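Local coordinates for SusD/RagB family nutrient-binding outer membrane lipoprotein (Bacteroides vulgatus, PDB 4F7A), which probably binds glycans, possibly mucin O-glycans, at the cell surface as a SusD-like outer membrane lipoprotein with a TPR-like helical fold, at residues A[146-151]-A[482-487]; A[261-266]-A[293-298]; A[285-290]-A[312-317]. All coordinates share one frame; numbering follows the deposited sequence. Where two conformers were deposited one is given.

Interaction 1 (A[146-151]-A[482-487])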
ATOM      1  N   ASN A 146      13.537 -22.344 -14.173  1.00 25.88           N
ATOM      2  CA  ASN A 146      13.549 -20.931 -13.759  1.00 23.50           C
ATOM      3  C   ASN A 146      12.243 -20.633 -13.015  1.00 21.85           C
ATOM      4  O   ASN A 146      11.153 -20.709 -13.584  1.00 20.08           O
ATOM      5  CB  ASN A 146      13.735 -20.011 -14.986  1.00 22.79           C
ATOM      6  CG  ASN A 146      13.886 -18.543 -14.606  1.00 22.81           C
ATOM      7  OD1 ASN A 146      13.487 -18.115 -13.515  1.00 20.34           O
ATOM      8  ND2 ASN A 146      14.479 -17.764 -15.500  1.00 17.18           N
ATOM      9  N   SER A 147      12.372 -20.329 -11.722  1.00 20.02           N
ATOM     10  CA  SER A 147      11.232 -20.127 -10.826  1.00 20.62           C
ATOM     11  C   SER A 147      10.620 -18.719 -10.890  1.00 19.76           C
ATOM     12  O   SER A 147       9.586 -18.442 -10.259  1.00 17.44           O
ATOM     13  CB  SER A 147      11.721 -20.374  -9.397  1.00 24.64           C
ATOM     14  OG  SER A 147      12.898 -19.572  -9.132  1.00 30.76           O
ATOM     15  N   VAL A 148      11.256 -17.827 -11.639  1.00 16.91           N
ATOM     16  CA  VAL A 148      10.972 -16.399 -11.549  1.00 16.83           C
ATOM     17  C   VAL A 148       9.939 -15.931 -12.577  1.00 17.89           C
ATOM     18  O   VAL A 148      10.013 -16.282 -13.764  1.00 14.99           O
ATOM     19  CB  VAL A 148      12.285 -15.586 -11.727  1.00 17.87           C
ATOM     20  CG1 VAL A 148      12.006 -14.069 -11.853  1.00 13.72           C
ATOM     21  CG2 VAL A 148      13.209 -15.853 -10.548  1.00 12.78           C
ATOM     22  N   ASP A 149       8.982 -15.135 -12.114  1.00 15.36           N
ATOM     23  CA  ASP A 149       8.133 -14.338 -13.009  1.00 15.10           C
ATOM     24  C   ASP A 149       8.716 -12.934 -13.154  1.00 14.01           C
ATOM     25  O   ASP A 149       9.009 -12.295 -12.151  1.00 13.25           O
ATOM     26  CB  ASP A 149       6.737 -14.102 -12.419  1.00 15.15           C
ATOM     27  CG  ASP A 149       5.875 -15.307 -12.376  1.00 20.62           C
ATOM     28  OD1 ASP A 149       6.216 -16.353 -12.969  1.00 17.23           O
ATOM     29  OD2 ASP A 149       4.796 -15.189 -11.725  1.00 16.50           O
ATOM     30  N   THR A 150       8.793 -12.409 -14.375  1.00 14.23           N
ATOM     31  CA  THR A 150       8.945 -10.950 -14.552  1.00 12.80           C
ATOM     32  C   THR A 150       7.725 -10.276 -13.908  1.00 12.49           C
ATOM     33  O   THR A 150       6.692 -10.931 -13.678  1.00 12.36           O
ATOM     34  CB  THR A 150       9.017 -10.537 -16.036  1.00 14.88           C
ATOM     35  OG1 THR A 150       7.747 -10.773 -16.631  1.00 13.86           O
ATOM     36  CG2 THR A 150      10.116 -11.344 -16.813  1.00 13.07           C
ATOM     37  N   GLN A 151       7.825  -8.994 -13.574  1.00 12.94           N
ATOM     38  CA  GLN A 151       6.671  -8.304 -13.011  1.00 14.46           C
ATOM     39  C   GLN A 151       5.460  -8.372 -13.941  1.00 15.22           C
ATOM     40  O   GLN A 151       4.333  -8.518 -13.467  1.00 14.00           O
ATOM     41  CB  GLN A 151       6.996  -6.851 -12.676  1.00 12.07           C
ATOM     42  CG  GLN A 151       5.844  -6.096 -12.013  1.00 11.70           C
ATOM     43  CD  GLN A 151       6.287  -4.746 -11.471  1.00 15.35           C
ATOM     44  OE1 GLN A 151       6.449  -3.794 -12.245  1.00 13.87           O
ATOM     45  NE2 GLN A 151       6.450  -4.640 -10.128  1.00 10.18           N
ATOM     46  N   PRO A 482      21.617 -18.806  -5.249  1.00 16.28           N
ATOM     47  CA  PRO A 482      22.301 -17.889  -6.148  1.00 17.60           C
ATOM     48  C   PRO A 482      21.776 -17.962  -7.596  1.00 19.35           C
ATOM     49  O   PRO A 482      21.708 -16.923  -8.238  1.00 19.01           O
ATOM     50  CB  PRO A 482      23.780 -18.306  -6.035  1.00 17.60           C
ATOM     51  CG  PRO A 482      23.768 -19.701  -5.495  1.00 19.46           C
ATOM     52  CD  PRO A 482      22.571 -19.706  -4.571  1.00 17.74           C
ATOM     53  N   GLU A 483      21.388 -19.149  -8.086  1.00 19.94           N
ATOM     54  CA  GLU A 483      20.805 -19.242  -9.433  0.50 20.24           C
ATOM     55  C   GLU A 483      19.511 -18.428  -9.501  1.00 20.21           C
ATOM     56  O   GLU A 483      19.324 -17.628 -10.432  1.00 17.29           O
ATOM     57  CB  GLU A 483      20.563 -20.700  -9.834  0.50 21.76           C
ATOM     58  CG  GLU A 483      19.924 -20.893 -11.212  0.50 24.56           C
ATOM     59  CD  GLU A 483      20.880 -20.628 -12.354  0.50 32.01           C
ATOM     60  OE1 GLU A 483      22.055 -20.302 -12.093  0.50 30.79           O
ATOM     61  OE2 GLU A 483      20.454 -20.765 -13.518  0.50 34.05           O
ATOM     62  N   GLN A 484      18.632 -18.585  -8.513  1.00 18.39           N
ATOM     63  CA  GLN A 484      17.415 -17.784  -8.510  1.00 17.03           C
ATOM     64  C   GLN A 484      17.702 -16.279  -8.474  1.00 16.04           C
ATOM     65  O   GLN A 484      17.024 -15.500  -9.146  1.00 14.26           O
ATOM     66  CB  GLN A 484      16.500 -18.154  -7.352  1.00 18.38           C
ATOM     67  CG  GLN A 484      15.222 -17.344  -7.307  1.00 18.47           C
ATOM     68  CD  GLN A 484      14.224 -17.962  -6.397  1.00 23.94           C
ATOM     69  OE1 GLN A 484      13.479 -18.861  -6.803  1.00 19.50           O
ATOM     70  NE2 GLN A 484      14.238 -17.540  -5.129  1.00 20.04           N
ATOM     71  N   TYR A 485      18.692 -15.869  -7.687  1.00 16.83           N
ATOM     72  CA  TYR A 485      19.065 -14.455  -7.630  1.00 15.91           C
ATOM     73  C   TYR A 485      19.478 -13.956  -9.020  1.00 17.43           C
ATOM     74  O   TYR A 485      19.060 -12.866  -9.451  1.00 17.40           O
ATOM     75  CB  TYR A 485      20.184 -14.229  -6.626  1.00 15.87           C
ATOM     76  CG  TYR A 485      20.624 -12.801  -6.579  1.00 19.44           C
ATOM     77  CD1 TYR A 485      19.770 -11.813  -6.092  1.00 16.12           C
ATOM     78  CD2 TYR A 485      21.876 -12.418  -7.061  1.00 19.08           C
ATOM     79  CE1 TYR A 485      20.157 -10.475  -6.069  1.00 16.40           C
ATOM     80  CE2 TYR A 485      22.278 -11.057  -7.036  1.00 21.38           C
ATOM     81  CZ  TYR A 485      21.402 -10.098  -6.536  1.00 21.67           C
ATOM     82  OH  TYR A 485      21.769  -8.760  -6.503  1.00 18.03           O
ATOM     83  N   LYS A 486      20.278 -14.750  -9.730  1.00 18.34           N
ATOM     84  CA  LYS A 486      20.656 -14.395 -11.093  1.00 19.29           C
ATOM     85  C   LYS A 486      19.403 -14.249 -11.973  1.00 18.82           C
ATOM     86  O   LYS A 486      19.292 -13.292 -12.749  1.00 16.09           O
ATOM     87  CB  LYS A 486      21.594 -15.430 -11.699  1.00 22.96           C
ATOM     88  CG  LYS A 486      21.896 -15.140 -13.200  1.00 26.23           C
ATOM     89  CD  LYS A 486      22.692 -16.233 -13.863  1.00 30.66           C
ATOM     90  CE  LYS A 486      21.929 -17.558 -13.950  1.00 29.79           C
ATOM     91  NZ  LYS A 486      22.693 -18.573 -14.757  1.00 39.89           N
ATOM     92  N   ASN A 487      18.469 -15.198 -11.848  1.00 16.21           N
ATOM     93  CA  ASN A 487      17.216 -15.134 -12.616  1.00 17.22           C
ATOM     94  C   ASN A 487      16.323 -13.945 -12.296  1.00 17.10           C
ATOM     95  O   ASN A 487      15.662 -13.407 -13.200  1.00 15.00           O
ATOM     96  CB  ASN A 487      16.411 -16.430 -12.463  1.00 15.35           C
ATOM     97  CG  ASN A 487      17.099 -17.614 -13.099  1.00 23.06           C
ATOM     98  OD1 ASN A 487      17.948 -17.438 -13.986  1.00 19.35           O
ATOM     99  ND2 ASN A 487      16.761 -18.837 -12.638  1.00 19.47           N
TER
HETATM  100  O   HOH W   1      14.787 -14.809 -15.357  1.00 16.79           O
HETATM  101  O   HOH W   2      15.215 -19.858 -10.406  1.00 26.84           O

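Interaction 2 (A[261-266]-A[293-298])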
ATOM      1  N   THR A 261       6.651   6.214  15.614  1.00 16.92           N
ATOM      2  CA  THR A 261       5.834   6.563  14.444  1.00 13.41           C
ATOM      3  C   THR A 261       5.478   8.049  14.409  1.00 14.95           C
ATOM      4  O   THR A 261       4.438   8.458  14.912  1.00 15.17           O
ATOM      5  CB  THR A 261       4.544   5.723  14.441  1.00 15.81           C
ATOM      6  OG1 THR A 261       3.873   5.904  15.690  1.00 16.59           O
ATOM      7  CG2 THR A 261       4.871   4.234  14.229  1.00 10.48           C
ATOM      8  N   TYR A 262       6.370   8.852  13.834  1.00 12.01           N
ATOM      9  CA  TYR A 262       6.164  10.286  13.699  1.00 12.43           C
ATOM     10  C   TYR A 262       5.620  10.619  12.326  1.00 11.13           C
ATOM     11  O   TYR A 262       5.800   9.864  11.365  1.00 11.49           O
ATOM     12  CB  TYR A 262       7.479  11.069  13.931  1.00 12.46           C
ATOM     13  CG  TYR A 262       7.879  11.119  15.373  1.00 11.09           C
ATOM     14  CD1 TYR A 262       8.411   9.990  16.012  1.00 14.44           C
ATOM     15  CD2 TYR A 262       7.671  12.268  16.131  1.00 14.97           C
ATOM     16  CE1 TYR A 262       8.779  10.034  17.340  1.00 15.42           C
ATOM     17  CE2 TYR A 262       8.021  12.303  17.471  1.00 13.55           C
ATOM     18  CZ  TYR A 262       8.564  11.182  18.070  1.00 12.56           C
ATOM     19  OH  TYR A 262       8.916  11.210  19.419  1.00 18.13           O
HETATM   20  N   MSE A 263       4.963  11.764  12.264  1.00 12.57           N
HETATM   21  CA  MSE A 263       4.476  12.372  11.040  1.00 11.73           C
HETATM   22  C   MSE A 263       5.616  12.710  10.073  1.00 12.16           C
HETATM   23  O   MSE A 263       6.646  13.216  10.489  1.00 13.66           O
HETATM   24  CB  MSE A 263       3.763  13.674  11.420  1.00 11.74           C
HETATM   25  CG  MSE A 263       2.917  14.274  10.327  1.00 12.96           C
HETATM   26 SE   MSE A 263       2.116  15.903  10.954  0.75  8.00          SE
HETATM   27  CE  MSE A 263       0.580  15.953   9.772  1.00 12.50           C
ATOM     28  N   GLY A 264       5.434  12.435   8.779  1.00 10.48           N
ATOM     29  CA  GLY A 264       6.440  12.822   7.782  1.00 11.54           C
ATOM     30  C   GLY A 264       6.249  14.255   7.301  1.00 13.04           C
ATOM     31  O   GLY A 264       5.134  14.795   7.327  1.00 12.02           O
ATOM     32  N   ALA A 265       7.337  14.896   6.884  1.00 11.40           N
ATOM     33  CA  ALA A 265       7.284  16.284   6.381  1.00 12.17           C
ATOM     34  C   ALA A 265       6.297  16.532   5.226  1.00  9.53           C
ATOM     35  O   ALA A 265       5.646  17.582   5.189  1.00 10.55           O
ATOM     36  CB  ALA A 265       8.702  16.776   5.970  1.00  9.34           C
ATOM     37  N   THR A 266       6.158  15.599   4.296  1.00 10.47           N
ATOM     38  CA  THR A 266       5.271  15.821   3.155  1.00  9.94           C
ATOM     39  C   THR A 266       3.818  15.814   3.577  1.00 10.51           C
ATOM     40  O   THR A 266       3.083  16.663   3.151  1.00 11.17           O
ATOM     41  CB  THR A 266       5.476  14.826   1.965  1.00 10.76           C
ATOM     42  OG1 THR A 266       6.867  14.798   1.574  1.00 12.15           O
ATOM     43  CG2 THR A 266       4.656  15.270   0.766  1.00 12.01           C
ATOM     44  N   GLU A 293       0.965  23.864  19.193  1.00 20.78           N
ATOM     45  CA  GLU A 293      -0.292  23.788  18.469  1.00 22.05           C
ATOM     46  C   GLU A 293      -0.080  23.527  16.965  1.00 20.15           C
ATOM     47  O   GLU A 293      -1.029  23.548  16.190  1.00 23.54           O
ATOM     48  CB  GLU A 293      -1.080  25.086  18.662  1.00 26.22           C
ATOM     49  CG  GLU A 293      -1.357  25.445  20.117  1.00 35.69           C
ATOM     50  CD  GLU A 293      -2.145  26.736  20.224  1.00 49.37           C
ATOM     51  OE1 GLU A 293      -3.272  26.773  19.685  1.00 56.43           O
ATOM     52  OE2 GLU A 293      -1.638  27.710  20.826  1.00 52.85           O
ATOM     53  N   GLU A 294       1.150  23.286  16.549  1.00 17.13           N
ATOM     54  CA  GLU A 294       1.455  23.058  15.138  1.00 17.34           C
ATOM     55  C   GLU A 294       1.658  21.574  14.852  1.00 16.47           C
ATOM     56  O   GLU A 294       2.014  20.774  15.746  1.00 17.15           O
ATOM     57  CB  GLU A 294       2.699  23.851  14.734  1.00 18.90           C
ATOM     58  CG  GLU A 294       2.499  25.363  14.800  1.00 24.41           C
ATOM     59  CD  GLU A 294       3.809  26.107  15.018  1.00 32.01           C
ATOM     60  OE1 GLU A 294       4.814  25.723  14.399  1.00 23.20           O
ATOM     61  OE2 GLU A 294       3.839  27.042  15.846  1.00 33.32           O
ATOM     62  N   TYR A 295       1.436  21.212  13.605  1.00 13.50           N
ATOM     63  CA  TYR A 295       1.744  19.862  13.137  1.00 11.69           C
ATOM     64  C   TYR A 295       3.052  19.923  12.387  1.00 14.51           C
ATOM     65  O   TYR A 295       3.150  20.581  11.344  1.00 15.35           O
ATOM     66  CB  TYR A 295       0.636  19.327  12.240  1.00 11.47           C
ATOM     67  CG  TYR A 295      -0.631  19.071  13.034  1.00 12.32           C
ATOM     68  CD1 TYR A 295      -1.527  20.092  13.309  1.00 15.96           C
ATOM     69  CD2 TYR A 295      -0.902  17.802  13.541  1.00 14.49           C
ATOM     70  CE1 TYR A 295      -2.682  19.857  14.084  1.00 16.85           C
ATOM     71  CE2 TYR A 295      -2.035  17.556  14.305  1.00 16.59           C
ATOM     72  CZ  TYR A 295      -2.925  18.576  14.557  1.00 20.59           C
ATOM     73  OH  TYR A 295      -4.037  18.314  15.312  1.00 18.66           O
ATOM     74  N   LEU A 296       4.055  19.232  12.907  1.00 13.16           N
ATOM     75  CA  LEU A 296       5.399  19.256  12.331  1.00 12.49           C
ATOM     76  C   LEU A 296       5.780  17.852  11.897  1.00 13.16           C
ATOM     77  O   LEU A 296       5.709  16.930  12.690  1.00 11.74           O
ATOM     78  CB  LEU A 296       6.415  19.772  13.353  1.00 14.96           C
ATOM     79  CG  LEU A 296       6.231  21.175  13.903  1.00 15.41           C
ATOM     80  CD1 LEU A 296       7.363  21.497  14.889  1.00 12.37           C
ATOM     81  CD2 LEU A 296       6.173  22.239  12.768  1.00 12.69           C
ATOM     82  N   GLY A 297       6.151  17.703  10.623  1.00 13.55           N
ATOM     83  CA  GLY A 297       6.578  16.449  10.054  1.00 12.37           C
ATOM     84  C   GLY A 297       8.087  16.316   9.902  1.00 13.10           C
ATOM     85  O   GLY A 297       8.788  17.282   9.598  1.00 14.60           O
ATOM     86  N   VAL A 298       8.580  15.097  10.087  1.00 11.08           N
ATOM     87  CA  VAL A 298       9.990  14.815   9.989  1.00 12.59           C
ATOM     88  C   VAL A 298      10.452  14.761   8.538  1.00 12.96           C
ATOM     89  O   VAL A 298       9.904  14.004   7.739  1.00 13.40           O
ATOM     90  CB  VAL A 298      10.307  13.474  10.714  1.00 10.94           C
ATOM     91  CG1 VAL A 298      11.803  13.150  10.661  1.00 13.00           C
ATOM     92  CG2 VAL A 298       9.780  13.551  12.192  1.00 12.68           C
TER

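Interaction 3 (A[285-290]-A[312-317])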
ATOM      1  N   PRO A 285      -0.654  17.335  17.494  1.00 14.69           N
ATOM      2  CA  PRO A 285       0.277  18.443  17.404  1.00 16.21           C
ATOM      3  C   PRO A 285       1.630  18.110  18.008  1.00 14.70           C
ATOM      4  O   PRO A 285       1.730  17.275  18.908  1.00 15.21           O
ATOM      5  CB  PRO A 285      -0.400  19.552  18.220  1.00 17.60           C
ATOM      6  CG  PRO A 285      -1.865  19.183  18.246  1.00 22.37           C
ATOM      7  CD  PRO A 285      -1.892  17.688  18.219  1.00 18.16           C
ATOM      8  N   ALA A 286       2.663  18.777  17.514  1.00 14.98           N
ATOM      9  CA  ALA A 286       4.005  18.646  18.043  1.00 14.04           C
ATOM     10  C   ALA A 286       4.074  18.996  19.535  1.00 15.36           C
ATOM     11  O   ALA A 286       3.258  19.798  20.026  1.00 16.22           O
ATOM     12  CB  ALA A 286       4.956  19.571  17.247  1.00 14.73           C
ATOM     13  N   THR A 287       5.033  18.401  20.240  1.00 16.24           N
ATOM     14  CA  THR A 287       5.312  18.777  21.636  1.00 19.85           C
ATOM     15  C   THR A 287       6.522  19.731  21.768  1.00 20.38           C
ATOM     16  O   THR A 287       6.899  20.134  22.889  1.00 19.88           O
ATOM     17  CB  THR A 287       5.538  17.533  22.515  1.00 21.82           C
ATOM     18  OG1 THR A 287       6.519  16.697  21.905  1.00 17.94           O
ATOM     19  CG2 THR A 287       4.201  16.736  22.722  1.00 22.65           C
ATOM     20  N   LEU A 288       7.117  20.114  20.642  1.00 18.56           N
ATOM     21  CA  LEU A 288       8.268  21.041  20.642  1.00 20.67           C
ATOM     22  C   LEU A 288       7.847  22.381  21.208  1.00 20.77           C
ATOM     23  O   LEU A 288       6.857  22.955  20.776  1.00 20.36           O
ATOM     24  CB  LEU A 288       8.826  21.235  19.209  1.00 20.54           C
ATOM     25  CG  LEU A 288      10.086  22.110  18.997  1.00 25.28           C
ATOM     26  CD1 LEU A 288      11.331  21.517  19.684  1.00 21.00           C
ATOM     27  CD2 LEU A 288      10.345  22.298  17.515  1.00 21.46           C
ATOM     28  N   ALA A 289       8.624  22.892  22.169  1.00 22.45           N
ATOM     29  CA  ALA A 289       8.330  24.162  22.807  1.00 22.81           C
ATOM     30  C   ALA A 289       8.191  25.269  21.767  1.00 22.71           C
ATOM     31  O   ALA A 289       8.974  25.327  20.828  1.00 24.24           O
ATOM     32  CB  ALA A 289       9.427  24.527  23.849  1.00 26.82           C
ATOM     33  N   GLU A 290       7.175  26.103  21.979  1.00 23.96           N
ATOM     34  CA  GLU A 290       6.831  27.220  21.086  0.50 25.99           C
ATOM     35  C   GLU A 290       6.105  26.765  19.810  1.00 25.72           C
ATOM     36  O   GLU A 290       5.791  27.583  18.952  1.00 25.20           O
ATOM     37  CB  GLU A 290       8.062  28.074  20.712  0.50 28.09           C
ATOM     38  CG  GLU A 290       8.936  28.538  21.891  0.50 32.89           C
ATOM     39  CD  GLU A 290       9.955  29.605  21.489  0.50 36.83           C
ATOM     40  OE1 GLU A 290       9.551  30.680  20.997  0.50 36.05           O
ATOM     41  OE2 GLU A 290      11.166  29.367  21.666  0.50 40.39           O
ATOM     42  N   TYR A 312      14.332  15.006  16.149  1.00 13.92           N
ATOM     43  CA  TYR A 312      12.932  15.144  15.751  1.00 14.54           C
ATOM     44  C   TYR A 312      11.948  14.544  16.757  1.00 15.20           C
ATOM     45  O   TYR A 312      10.794  14.377  16.476  1.00 15.84           O
ATOM     46  CB  TYR A 312      12.739  14.548  14.347  1.00 14.54           C
ATOM     47  CG  TYR A 312      13.512  15.350  13.340  1.00 15.06           C
ATOM     48  CD1 TYR A 312      13.097  16.623  12.989  1.00 13.45           C
ATOM     49  CD2 TYR A 312      14.711  14.879  12.807  1.00 18.30           C
ATOM     50  CE1 TYR A 312      13.830  17.409  12.107  1.00 15.16           C
ATOM     51  CE2 TYR A 312      15.466  15.663  11.915  1.00 16.73           C
ATOM     52  CZ  TYR A 312      15.002  16.921  11.569  1.00 14.30           C
ATOM     53  OH  TYR A 312      15.733  17.715  10.748  1.00 13.11           O
ATOM     54  N   GLN A 313      12.436  14.219  17.945  1.00 17.55           N
ATOM     55  CA  GLN A 313      11.641  13.536  18.958  1.00 17.88           C
ATOM     56  C   GLN A 313      10.420  14.322  19.475  1.00 17.31           C
ATOM     57  O   GLN A 313       9.492  13.726  20.032  1.00 16.85           O
ATOM     58  CB  GLN A 313      12.616  13.167  20.084  1.00 22.13           C
ATOM     59  CG  GLN A 313      12.109  12.893  21.428  1.00 34.31           C
ATOM     60  CD  GLN A 313      13.300  12.753  22.354  1.00 44.14           C
ATOM     61  OE1 GLN A 313      13.630  13.668  23.114  1.00 48.44           O
ATOM     62  NE2 GLN A 313      14.018  11.657  22.203  1.00 35.02           N
ATOM     63  N   SER A 314      10.407  15.640  19.292  1.00 16.34           N
ATOM     64  CA  SER A 314       9.253  16.465  19.681  1.00 17.69           C
ATOM     65  C   SER A 314       8.372  16.928  18.517  1.00 14.42           C
ATOM     66  O   SER A 314       7.478  17.763  18.698  1.00 15.71           O
ATOM     67  CB  SER A 314       9.735  17.651  20.515  1.00 19.51           C
ATOM     68  OG  SER A 314      10.369  17.136  21.674  1.00 25.47           O
ATOM     69  N   TYR A 315       8.603  16.361  17.334  1.00 14.64           N
ATOM     70  CA  TYR A 315       7.697  16.556  16.182  1.00 14.29           C
ATOM     71  C   TYR A 315       6.374  15.806  16.372  1.00 14.76           C
ATOM     72  O   TYR A 315       6.169  15.104  17.380  1.00 14.68           O
ATOM     73  CB  TYR A 315       8.406  16.177  14.866  1.00 12.19           C
ATOM     74  CG  TYR A 315       9.230  17.305  14.262  1.00 11.35           C
ATOM     75  CD1 TYR A 315       9.926  18.223  15.058  1.00 14.73           C
ATOM     76  CD2 TYR A 315       9.323  17.452  12.886  1.00 13.38           C
ATOM     77  CE1 TYR A 315      10.688  19.258  14.490  1.00 14.16           C
ATOM     78  CE2 TYR A 315      10.082  18.441  12.322  1.00 13.11           C
ATOM     79  CZ  TYR A 315      10.744  19.364  13.105  1.00 14.77           C
ATOM     80  OH  TYR A 315      11.473  20.368  12.495  1.00 16.12           O
ATOM     81  N   SER A 316       5.449  15.987  15.435  1.00 14.23           N
ATOM     82  CA  SER A 316       4.117  15.402  15.571  1.00 14.10           C
ATOM     83  C   SER A 316       4.153  13.872  15.524  1.00 14.82           C
ATOM     84  O   SER A 316       4.834  13.285  14.691  1.00 14.29           O
ATOM     85  CB  SER A 316       3.175  15.912  14.492  1.00 13.43           C
ATOM     86  OG  SER A 316       2.829  17.265  14.713  1.00 13.14           O
ATOM     87  N   PHE A 317       3.393  13.261  16.434  1.00 12.05           N
ATOM     88  CA  PHE A 317       3.312  11.829  16.556  1.00 13.36           C
ATOM     89  C   PHE A 317       1.975  11.389  16.013  1.00 12.09           C
ATOM     90  O   PHE A 317       1.045  12.183  15.954  1.00 13.18           O
ATOM     91  CB  PHE A 317       3.429  11.425  18.043  1.00 13.85           C
ATOM     92  CG  PHE A 317       3.854   9.997  18.246  1.00 12.50           C
ATOM     93  CD1 PHE A 317       5.135   9.615  17.949  1.00 14.52           C
ATOM     94  CD2 PHE A 317       2.970   9.041  18.734  1.00 17.09           C
ATOM     95  CE1 PHE A 317       5.555   8.298  18.119  1.00 18.29           C
ATOM     96  CE2 PHE A 317       3.392   7.721  18.922  1.00 15.46           C
ATOM     97  CZ  PHE A 317       4.682   7.355  18.610  1.00 16.18           C
TER
HETATM   98  O   HOH W   3       2.908  14.700  19.031  1.00 13.97           O
HETATM   99  O   HOH W   4       5.524  14.932  19.953  1.00 17.43           O
HETATM  100  O   HOH W   5       8.225  16.034  23.546  1.00 40.31           O

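Interaction 1 (A[146-151]-A[482-487])
S147 OG has two partners. It donates to Q484 OE1 at 2.5 Å, a short bond that lies in the carbonyl plane and uses a lone pair. It also accepts from water 2, which in turn accepts a hydrogen bond from N487 ND2. The side chain of Q484 runs out extended, with CG anti to the backbone N (chi1 180°), and this carries its amide from the helix to the serine. The amide nitrogen, NE2, bonds a glycerol, probably from the crystallisation liquor, and, weakly, D477 OD1.

Next to this pair the amides of N146 and N487 stack, with their planes 24° apart. N146 CG lies 3.5 Å from N487 ND2, so the two side chains meet over their faces and not through a direct bond. N146 OD1 is instead turned back on its own chain. It accepts from V148 N at 2.9 Å, which makes an Asx turn in the loop between helices 111-132 and 151-174. N146 ND2 reaches the other way, to water 1, and that water donates to N487 O at 2.7 Å. Cutting N146 back to an alanine is likely to leave V148 N without its side-chain acceptor, uncover one face of the N487 amide and break the water 1 link to N487 O.

V148 supplies the apolar part. CG2 packs 3.8 Å from N487 CB and 4.1 Å from Q484 CG. V148 also touches L488 and A491, further along helix 482-492. K139 NZ bonds the carbonyls of N146 and V148, which ties the loop back to the chain before it.

Interaction 2 (A[261-266]-A[293-298])
Residues 262-265 and 295-298 run at 89° to each other, joined by a single bridge between G264 and V298. V298 N donates to M263 O at 2.7 Å, nearly straight at 169°. V298 O then accepts from A265 N at 2.8 Å, with the donor standing above the carbonyl plane. G297 lies tight against the same residues, M263 and G264. Its CA makes CH...O contacts of 3.3 Å to M263 O and 3.5 Å to G264 O.

The bridge sits where strand 262-263, paired antiparallel with 61-62, passes into helix 265-273. G264 is the N-cap of that helix, and V298 O takes up the N-H of A265, its first residue.

The side chain of M263, a selenomethionine, is extended, with CG anti to the backbone N (chi1 -166°). It carries SE to 3.9 Å from Y295 CB, at the edge of the Y295 ring and near its plane. V298 CG2 packs 3.8 Å from Y262 CB. The Y262 ring leads away to F317, which it meets edge-to-face, and its OH bonds Q313 O.

Interaction 3 (A[285-290]-A[312-317])
A type I beta turn from Y312 to Y315 presents its third residue, S314, to the loop 285-290. The turn is closed by Y315 N bonding Y312 O at 3.1 Å. Both segments belong to the irregular region between helix 279-282 and strand 329-332.

S314 O points into the neighbouring loop and takes two N-H groups in a row. T287 N donates at 3.0 Å, with an N-H...O angle of 131°. L288 N adds a weak bond at 3.1 Å. The same oxygen lies 3.4 Å from A286 CB.

The T287 side chain serves waters. OG1 sits between the backbone N and the carbonyl carbon (chi1 52°), which turns it to the S314 side of its residue. There it bonds water 4, which donates to Y315 O, and water 5, which also bonds S314 OG. Water 3 makes a third link, from P285 O to F317 N.

On the apolar side, L288 CB packs 3.9 Å from S314 CB, and L288 CD2 reaches Y315 CE1. Within the turn, the edge of the Y312 ring stands over a face of the Y315 ring, with Y312 CD1 3.5 Å above its plane and over its centre. The OH of Y315 bonds Y389. S316 OG lies 3.2 Å from A286 N at a poor angle and bonds L296 N instead, and N284 O weakly.

The direct bonds are thus two bent ones to a single carbonyl, one of them weak, and three waters and the L288 packing add the rest. With such bent direct bonds, the polar hold between the loops probably rests in good part on the bridging waters and the T287 hydroxyl.

In the fold
From the N terminus, the chain first meets 146-151, the loop before helix 151-174. Interaction 1 joins it to helix 482-492 near the C terminus and closes a loop of 330 residues. Interactions 2 and 3 are nested inside, on the other side of the chain's centre, their centres about 40 Å and about 46 Å from that of interaction 1. They close loops of 26 and 21 residues. These two cross, since their segments alternate. Their centres are about 8 Å apart and they touch, with E294 O and A286 N probably hydrogen-bonded. Interaction 2 ties the irregular chain after helix 279-282 to strand 262-263 and the start of helix 265-273, and interaction 3 folds that chain on itself.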